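Putative primary metabolism protein HVA1 (Cryptococcus neoformans, PDB 4P5N) may play a role in primary metabolism and is associated with the virulence of this fungus in mammals. Local coordinates at residues A[18-21]-A[26-29]. Numbering follows the deposited sequence.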
loop_
_atom_site.group_PDB
_atom_site.type_symbol
_atom_site.label_atom_id
_atom_site.label_comp_id
_atom_site.label_asym_id
_atom_site.label_seq_id
_atom_site.Cartn_x
_atom_site.Cartn_y
_atom_site.Cartn_z
ATOM N N THR A 18 15.767 7.076 6.537
ATOM C CA THR A 18 15.715 5.646 6.292
ATOM C C THR A 18 14.926 4.972 7.397
ATOM O O THR A 18 15.279 5.103 8.568
ATOM C CB THR A 18 17.114 5.009 6.271
ATOM O OG1 THR A 18 17.946 5.696 5.329
ATOM C CG2 THR A 18 17.018 3.549 5.861
ATOM N N VAL A 19 13.866 4.253 7.013
ATOM C CA VAL A 19 13.079 3.449 7.960
ATOM C C VAL A 19 13.233 1.957 7.659
ATOM O O VAL A 19 13.599 1.576 6.545
ATOM C CB VAL A 19 11.588 3.862 8.006
ATOM C CG1 VAL A 19 11.459 5.250 8.610
ATOM C CG2 VAL A 19 10.925 3.767 6.625
ATOM N N TYR A 20 12.915 1.124 8.647
ATOM C CA TYR A 20 13.162 -0.310 8.593
ATOM C C TYR A 20 12.044 -1.058 9.313
ATOM O O TYR A 20 11.647 -0.682 10.410
ATOM C CB TYR A 20 14.498 -0.605 9.302
ATOM C CG TYR A 20 14.790 -2.067 9.545
ATOM C CD1 TYR A 20 14.307 -2.726 10.694
ATOM C CD2 TYR A 20 15.576 -2.792 8.649
ATOM C CE1 TYR A 20 14.586 -4.060 10.924
ATOM C CE2 TYR A 20 15.866 -4.134 8.875
ATOM C CZ TYR A 20 15.369 -4.765 10.009
ATOM O OH TYR A 20 15.657 -6.093 10.234
ATOM N N THR A 21 11.560 -2.120 8.696
ATOM C CA THR A 21 10.711 -3.066 9.380
ATOM C C THR A 21 11.071 -4.490 8.946
ATOM O O THR A 21 11.256 -4.738 7.764
ATOM C CB THR A 21 9.224 -2.782 9.125
ATOM O OG1 THR A 21 8.454 -3.743 9.843
ATOM C CG2 THR A 21 8.864 -2.819 7.629
ATOM N N GLY A 26 12.610 -11.532 5.424
ATOM C CA GLY A 26 13.096 -10.332 4.763
ATOM C C GLY A 26 12.888 -9.085 5.569
ATOM O O GLY A 26 12.623 -9.139 6.778
ATOM N N LYS A 27 13.044 -7.955 4.900
ATOM C CA LYS A 27 12.852 -6.661 5.513
ATOM C C LYS A 27 12.269 -5.706 4.469
ATOM O O LYS A 27 12.321 -5.965 3.241
ATOM C CB LYS A 27 14.205 -6.110 6.022
ATOM C CG LYS A 27 15.154 -5.708 4.901
ATOM C CD LYS A 27 16.482 -5.136 5.359
ATOM C CE LYS A 27 17.287 -4.727 4.135
ATOM N NZ LYS A 27 18.625 -4.213 4.537
ATOM N N HIS A 28 11.758 -4.588 4.958
ATOM C CA HIS A 28 11.503 -3.431 4.095
ATOM C C HIS A 28 12.256 -2.261 4.684
ATOM O O HIS A 28 11.973 -1.828 5.815
ATOM C CB HIS A 28 10.016 -3.113 4.025
ATOM C CG HIS A 28 9.199 -4.264 3.543
ATOM N ND1 HIS A 28 9.241 -4.710 2.240
ATOM C CD2 HIS A 28 8.361 -5.099 4.203
ATOM C CE1 HIS A 28 8.439 -5.754 2.108
ATOM N NE2 HIS A 28 7.895 -6.011 3.287
ATOM N N GLU A 29 13.226 -1.769 3.914
ATOM C CA GLU A 29 14.072 -0.660 4.323
ATOM C C GLU A 29 14.210 0.338 3.184
ATOM O O GLU A 29 14.497 -0.058 2.055
ATOM C CB GLU A 29 15.457 -1.184 4.709
ATOM C CG GLU A 29 16.441 -0.096 5.108
ATOM C CD GLU A 29 17.785 -0.649 5.556
ATOM O OE1 GLU A 29 17.834 -1.791 6.069
ATOM O OE2 GLU A 29 18.813 0.057 5.405
#
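Thr-21 and His-28 face each other as an antiparallel hydrogen-bonded pair, and their backbones make both bonds of that pair. His-28 N reaches Thr-21 O at 2.9 Å in a nearly straight bond (170° at the hydrogen), while Thr-21 N donates to His-28 O over the same length with more bend. On this buried face the two side chains lie alongside, pointing the same way. Threonine suits the place through its two unlike branches: OG1 lies anti to the backbone N (chi1 -179°) and binds a cadmium ion shared with His-65, which puts CG2 between the backbone N and the carbonyl carbon, 3.8 Å from His-28 CB and at the edge of the imidazole. The histidine ring suits a buried but polar niche, since its ND1 is hydrogen-bonded to Asp-57, Tyr-23 stacks on it, and its NE2 makes a weak hydrogen bond to Ala-43 of the second subunit.

Strands 18-23 and 26-36 form a beta hairpin within the Tudor domain, an SH3-like fold, and 26-36 runs on to pair with 52-56. Beside the hydrogen-bonded pair, Tyr-20 and Glu-29 form a non-hydrogen-bonded one, their CA atoms 4.4 Å apart; Glu-29 CA also approaches Val-19 O at 3.2 Å in a CA-H...O contact.

The opposite face, carrying Tyr-20, Lys-27 and Glu-29, is only partly covered, Leu-73 lying against Tyr-20 and Glu-29. Long amphipathic side chains fit it: those of Lys-27 and Tyr-20 cross at about a right angle, Lys-27 CD lying 3.7 Å from Tyr-20 CE2, while the extended lysine chain carries the ammonium onward. Lys-27 NZ meets Glu-29 OE1 at 3.0 Å in a salt bridge, from above the carboxylate plane. The same OE1 sits at the ring edge, 3.6 Å from Tyr-20 CD2, and Thr-18 CG2 packs against Glu-29 CG.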